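Long-range contact in methylmalonyl-CoA carboxyltransferase 12S subunit (Propionibacterium freudenreichii, PDB 1ON3), which transfers the carboxyl group of methylmalonyl-CoA to the biotin of the 1.3S subunit, forming propanoyl-CoA, as the hexameric core of transcarboxylase: residues C341-K349 with Q378-G388. Numbering follows the deposited sequence.
Sequences CLDINASDK and QQEYGGIIRHG. With CD (cadmium ion), chain K.
Ile-344 and His-387 meet where two helices of the C-terminal carboxyltransferase domain, of the crotonase-like fold, start side by side, their axes 8.6 Å apart and inclined at 21°. Ile-344 divides its branches: CG2, anti to the backbone N, lies over one face of the His-387 ring as a CH-pi contact, 3.5 Å from the centroid, whereas CD1 packs 3.5 Å from Gly-382 C, where glycine has no side chain to stand in its way. At the ring edge, Asp-348 OD2 comes within 3.4 Å of His-387 CD2. Ile-384 CD1 packs 4.0 Å from Ile-344 CG1. The polar link is Gln-379 OE1, which takes the Ile-344 N-H at 3.0 Å on a lone pair in the amide plane; the bend at chi2 (-64°) brings the amide to the N-terminal end of helix 344-359. Water 1 ties Gln-379 NE2 to Asp-343 OD2 and Asn-345 N. Asp-343 N-caps helix 344-359, its OD1 accepting from Ala-346 N.

Further out, His-387 NE2 binds a cadmium ion together with four waters and His-387 of a second subunit, so the ring sits at a subunit interface. Asp-348 OD2 also accepts from metal-bound water 2 and pairs with Arg-386 of that subunit, while OD1 forms a salt bridge with Lys-390. Gly-383 ends helix 377-381 in a Schellman motif and N-caps helix 384-397; its O accepts the His-387 ND1 proton at 2.8 Å, 5° from the ring plane, which with the metal at NE2 helps fix the ring's rotation.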
ATOM      1  N   CYS E 341       3.428 -15.511  42.616  1.00  9.40           N
ATOM      2  CA  CYS E 341       4.511 -14.655  42.140  1.00 12.17           C
ATOM      3  C   CYS E 341       4.877 -14.981  40.697  1.00  7.83           C
ATOM      4  O   CYS E 341       4.796 -16.140  40.280  1.00 11.83           O
ATOM      5  CB  CYS E 341       5.777 -14.858  42.973  1.00 15.10           C
ATOM      6  SG  CYS E 341       5.741 -14.143  44.632  1.00 19.32           S
ATOM      7  N   LEU E 342       5.257 -13.960  39.935  1.00 12.18           N
ATOM      8  CA  LEU E 342       5.725 -14.181  38.565  1.00 11.60           C
ATOM      9  C   LEU E 342       7.225 -14.403  38.741  1.00 15.95           C
ATOM     10  O   LEU E 342       7.817 -13.865  39.683  1.00 15.76           O
ATOM     11  CB  LEU E 342       5.479 -12.943  37.682  1.00 10.86           C
ATOM     12  CG  LEU E 342       4.037 -12.770  37.188  1.00  9.39           C
ATOM     13  CD1 LEU E 342       3.877 -11.409  36.498  1.00 10.47           C
ATOM     14  CD2 LEU E 342       3.698 -13.897  36.230  1.00 11.73           C
ATOM     15  N   ASP E 343       7.829 -15.225  37.884  1.00  9.43           N
ATOM     16  CA  ASP E 343       9.264 -15.478  37.956  1.00 13.17           C
ATOM     17  C   ASP E 343       9.804 -15.590  36.527  1.00 15.01           C
ATOM     18  O   ASP E 343       9.069 -15.361  35.567  1.00 12.87           O
ATOM     19  CB  ASP E 343       9.568 -16.752  38.781  1.00 13.17           C
ATOM     20  CG  ASP E 343       9.096 -18.050  38.117  1.00 13.56           C
ATOM     21  OD1 ASP E 343       8.193 -18.027  37.255  1.00 14.35           O
ATOM     22  OD2 ASP E 343       9.628 -19.122  38.490  1.00 15.61           O
ATOM     23  N   ILE E 344      11.083 -15.903  36.387  1.00 13.25           N
ATOM     24  CA  ILE E 344      11.678 -16.030  35.057  1.00 12.16           C
ATOM     25  C   ILE E 344      10.914 -17.006  34.156  1.00 14.40           C
ATOM     26  O   ILE E 344      10.549 -16.667  33.026  1.00 10.21           O
ATOM     27  CB  ILE E 344      13.156 -16.508  35.164  1.00 14.84           C
ATOM     28  CG1 ILE E 344      14.003 -15.407  35.796  1.00 10.89           C
ATOM     29  CG2 ILE E 344      13.697 -16.883  33.788  1.00 11.35           C
ATOM     30  CD1 ILE E 344      15.433 -15.855  36.206  1.00 13.13           C
ATOM     31  N   ASN E 345      10.681 -18.218  34.646  1.00 13.07           N
ATOM     32  CA  ASN E 345       9.992 -19.221  33.840  1.00 12.82           C
ATOM     33  C   ASN E 345       8.554 -18.858  33.473  1.00 12.89           C
ATOM     34  O   ASN E 345       8.140 -19.085  32.336  1.00 13.42           O
ATOM     35  CB  ASN E 345      10.040 -20.589  34.526  1.00 11.94           C
ATOM     36  CG  ASN E 345      11.458 -21.155  34.590  1.00 11.97           C
ATOM     37  OD1 ASN E 345      12.397 -20.567  34.049  1.00 14.55           O
ATOM     38  ND2 ASN E 345      11.614 -22.297  35.245  1.00 10.63           N
ATOM     39  N   ALA E 346       7.799 -18.297  34.417  1.00 12.73           N
ATOM     40  CA  ALA E 346       6.417 -17.911  34.128  1.00 12.15           C
ATOM     41  C   ALA E 346       6.388 -16.752  33.125  1.00 10.00           C
ATOM     42  O   ALA E 346       5.482 -16.662  32.302  1.00 12.90           O
ATOM     43  CB  ALA E 346       5.695 -17.525  35.413  1.00 12.18           C
ATOM     44  N   SER E 347       7.375 -15.864  33.186  1.00 10.33           N
ATOM     45  CA  SER E 347       7.431 -14.738  32.239  1.00  8.50           C
ATOM     46  C   SER E 347       7.546 -15.256  30.798  1.00 12.42           C
ATOM     47  O   SER E 347       6.886 -14.733  29.885  1.00  9.68           O
ATOM     48  CB  SER E 347       8.632 -13.833  32.557  1.00  8.39           C
ATOM     49  OG  SER E 347       8.469 -13.209  33.824  1.00 13.71           O
ATOM     50  N   ASP E 348       8.398 -16.266  30.597  1.00  9.17           N
ATOM     51  CA  ASP E 348       8.576 -16.870  29.275  1.00 10.92           C
ATOM     52  C   ASP E 348       7.271 -17.545  28.841  1.00 11.47           C
ATOM     53  O   ASP E 348       6.820 -17.391  27.700  1.00 10.76           O
ATOM     54  CB  ASP E 348       9.666 -17.952  29.286  1.00  8.35           C
ATOM     55  CG  ASP E 348      11.082 -17.395  29.235  1.00  8.65           C
ATOM     56  OD1 ASP E 348      11.300 -16.292  28.709  1.00 12.05           O
ATOM     57  OD2 ASP E 348      11.995 -18.107  29.691  1.00 12.35           O
ATOM     58  N   LYS E 349       6.693 -18.321  29.755  1.00  9.64           N
ATOM     59  CA  LYS E 349       5.440 -19.048  29.505  1.00  9.84           C
ATOM     60  C   LYS E 349       4.338 -18.092  29.066  1.00 11.11           C
ATOM     61  O   LYS E 349       3.624 -18.338  28.090  1.00 12.27           O
ATOM     62  CB  LYS E 349       4.999 -19.785  30.776  1.00  8.04           C
ATOM     63  CG  LYS E 349       3.689 -20.558  30.648  1.00  9.63           C
ATOM     64  CD  LYS E 349       3.366 -21.287  31.951  1.00  9.55           C
ATOM     65  CE  LYS E 349       2.074 -22.088  31.881  1.00  8.09           C
ATOM     66  NZ  LYS E 349       1.856 -22.928  33.117  1.00  9.81           N
ATOM     67  N   GLN E 378      19.040 -15.969  42.741  1.00 19.11           N
ATOM     68  CA  GLN E 378      19.032 -16.649  41.447  1.00 19.97           C
ATOM     69  C   GLN E 378      18.043 -16.061  40.438  1.00 18.61           C
ATOM     70  O   GLN E 378      18.247 -16.175  39.231  1.00 22.53           O
ATOM     71  CB  GLN E 378      18.771 -18.150  41.619  1.00 20.96           C
ATOM     72  CG  GLN E 378      19.952 -18.947  42.214  1.00 23.39           C
ATOM     73  CD  GLN E 378      21.309 -18.565  41.616  1.00 28.88           C
ATOM     74  OE1 GLN E 378      21.456 -18.440  40.397  1.00 27.07           O
ATOM     75  NE2 GLN E 378      22.308 -18.390  42.480  1.00 25.15           N
ATOM     76  N   GLN E 379      16.974 -15.439  40.919  1.00 15.26           N
ATOM     77  CA  GLN E 379      16.014 -14.823  40.009  1.00 14.52           C
ATOM     78  C   GLN E 379      16.690 -13.614  39.360  1.00 16.75           C
ATOM     79  O   GLN E 379      16.527 -13.353  38.162  1.00 13.06           O
ATOM     80  CB  GLN E 379      14.760 -14.396  40.770  1.00 14.06           C
ATOM     81  CG  GLN E 379      13.762 -15.555  41.016  1.00 12.21           C
ATOM     82  CD  GLN E 379      13.203 -16.119  39.707  1.00 14.35           C
ATOM     83  OE1 GLN E 379      12.669 -15.377  38.888  1.00 12.36           O
ATOM     84  NE2 GLN E 379      13.325 -17.424  39.516  1.00 13.52           N
ATOM     85  N   GLU E 380      17.471 -12.889  40.153  1.00 15.66           N
ATOM     86  CA  GLU E 380      18.189 -11.717  39.652  1.00 17.80           C
ATOM     87  C   GLU E 380      19.312 -12.181  38.737  1.00 18.28           C
ATOM     88  O   GLU E 380      19.473 -11.671  37.624  1.00 18.06           O
ATOM     89  CB  GLU E 380      18.797 -10.908  40.803  1.00 19.38           C
ATOM     90  CG  GLU E 380      17.806 -10.408  41.831  1.00 22.66           C
ATOM     91  CD  GLU E 380      16.755  -9.475  41.246  1.00 26.66           C
ATOM     92  OE1 GLU E 380      17.097  -8.654  40.357  1.00 21.83           O
ATOM     93  OE2 GLU E 380      15.590  -9.559  41.693  1.00 27.84           O
ATOM     94  N   TYR E 381      20.092 -13.144  39.221  1.00 16.52           N
ATOM     95  CA  TYR E 381      21.209 -13.695  38.465  1.00 13.78           C
ATOM     96  C   TYR E 381      20.763 -14.410  37.202  1.00 15.94           C
ATOM     97  O   TYR E 381      21.551 -14.569  36.263  1.00 12.66           O
ATOM     98  CB  TYR E 381      22.005 -14.672  39.333  1.00 15.32           C
ATOM     99  CG  TYR E 381      22.950 -13.998  40.309  1.00 15.28           C
ATOM    100  CD1 TYR E 381      22.998 -12.607  40.422  1.00 17.25           C
ATOM    101  CD2 TYR E 381      23.818 -14.753  41.094  1.00 18.03           C
ATOM    102  CE1 TYR E 381      23.895 -11.980  41.292  1.00 20.85           C
ATOM    103  CE2 TYR E 381      24.719 -14.136  41.974  1.00 20.64           C
ATOM    104  CZ  TYR E 381      24.750 -12.752  42.064  1.00 24.15           C
ATOM    105  OH  TYR E 381      25.637 -12.141  42.929  1.00 29.46           O
ATOM    106  N   GLY E 382      19.510 -14.856  37.195  1.00 13.41           N
ATOM    107  CA  GLY E 382      18.985 -15.552  36.037  1.00 13.58           C
ATOM    108  C   GLY E 382      18.417 -14.597  35.001  1.00 12.96           C
ATOM    109  O   GLY E 382      17.948 -15.034  33.946  1.00 15.25           O
ATOM    110  N   GLY E 383      18.456 -13.300  35.301  1.00 13.90           N
ATOM    111  CA  GLY E 383      17.952 -12.293  34.380  1.00 13.08           C
ATOM    112  C   GLY E 383      16.452 -12.036  34.419  1.00 17.30           C
ATOM    113  O   GLY E 383      15.813 -11.928  33.374  1.00 10.56           O
ATOM    114  N   ILE E 384      15.868 -11.938  35.609  1.00 14.16           N
ATOM    115  CA  ILE E 384      14.439 -11.655  35.686  1.00 13.89           C
ATOM    116  C   ILE E 384      14.131 -10.317  35.003  1.00 15.47           C
ATOM    117  O   ILE E 384      13.026 -10.103  34.499  1.00 11.73           O
ATOM    118  CB  ILE E 384      13.942 -11.619  37.159  1.00 14.56           C
ATOM    119  CG1 ILE E 384      12.444 -11.295  37.195  1.00 17.10           C
ATOM    120  CG2 ILE E 384      14.749 -10.594  37.970  1.00 13.03           C
ATOM    121  CD1 ILE E 384      11.579 -12.278  36.412  1.00 17.07           C
ATOM    122  N   ILE E 385      15.105  -9.412  34.975  1.00 12.78           N
ATOM    123  CA  ILE E 385      14.881  -8.125  34.339  1.00 11.43           C
ATOM    124  C   ILE E 385      14.567  -8.320  32.844  1.00 11.89           C
ATOM    125  O   ILE E 385      13.558  -7.831  32.348  1.00 11.24           O
ATOM    126  CB  ILE E 385      16.107  -7.196  34.524  1.00 13.03           C
ATOM    127  CG1 ILE E 385      16.142  -6.701  35.981  1.00  9.10           C
ATOM    128  CG2 ILE E 385      16.032  -6.001  33.573  1.00 11.20           C
ATOM    129  CD1 ILE E 385      17.374  -5.892  36.322  1.00  9.51           C
ATOM    130  N   ARG E 386      15.405  -9.055  32.133  1.00 10.39           N
ATOM    131  CA  ARG E 386      15.143  -9.254  30.706  1.00 10.39           C
ATOM    132  C   ARG E 386      14.026 -10.275  30.418  1.00 10.39           C
ATOM    133  O   ARG E 386      13.357 -10.175  29.392  1.00 13.63           O
ATOM    134  CB  ARG E 386      16.439  -9.627  29.974  1.00  8.45           C
ATOM    135  CG  ARG E 386      17.105 -10.909  30.445  1.00 10.44           C
ATOM    136  CD  ARG E 386      18.565 -10.939  29.986  1.00 13.44           C
ATOM    137  NE  ARG E 386      19.298 -12.065  30.567  1.00 13.27           N
ATOM    138  CZ  ARG E 386      19.256 -13.315  30.123  1.00 15.89           C
ATOM    139  NH1 ARG E 386      18.511 -13.633  29.066  1.00 16.03           N
ATOM    140  NH2 ARG E 386      19.951 -14.259  30.751  1.00 13.75           N
ATOM    141  N   HIS E 387      13.806 -11.242  31.307  1.00  8.11           N
ATOM    142  CA  HIS E 387      12.734 -12.210  31.071  1.00  8.36           C
ATOM    143  C   HIS E 387      11.366 -11.581  31.375  1.00 12.81           C
ATOM    144  O   HIS E 387      10.431 -11.696  30.589  1.00 10.75           O
ATOM    145  CB  HIS E 387      12.919 -13.486  31.909  1.00  9.47           C
ATOM    146  CG  HIS E 387      14.012 -14.389  31.415  1.00  8.77           C
ATOM    147  ND1 HIS E 387      15.347 -14.150  31.665  1.00 13.21           N
ATOM    148  CD2 HIS E 387      13.965 -15.533  30.691  1.00 13.00           C
ATOM    149  CE1 HIS E 387      16.074 -15.110  31.117  1.00 11.64           C
ATOM    150  NE2 HIS E 387      15.260 -15.961  30.519  1.00 10.52           N
ATOM    151  N   GLY E 388      11.263 -10.902  32.511  1.00 13.25           N
ATOM    152  CA  GLY E 388      10.012 -10.264  32.880  1.00 12.54           C
ATOM    153  C   GLY E 388       9.618  -9.241  31.831  1.00 10.38           C
ATOM    154  O   GLY E 388       8.436  -9.053  31.543  1.00  9.48           O
TER
HETATM  155 CD    CD K7002      16.235 -17.650  29.249  1.00 13.60          CD
HETATM  156  O   HOH W   1      12.042 -19.223  37.286  1.00 10.60           O
HETATM  157  O   HOH W   2      14.161 -17.768  28.375  1.00 11.17           O
HETATM  158  O   HOH W   3      16.871 -15.974  27.720  1.00 15.47           O
HETATM  159  O   HOH W   4      15.866 -19.467  30.772  1.00 14.85           O
HETATM  160  O   HOH W   5      18.333 -17.599  30.418  1.00  7.97           O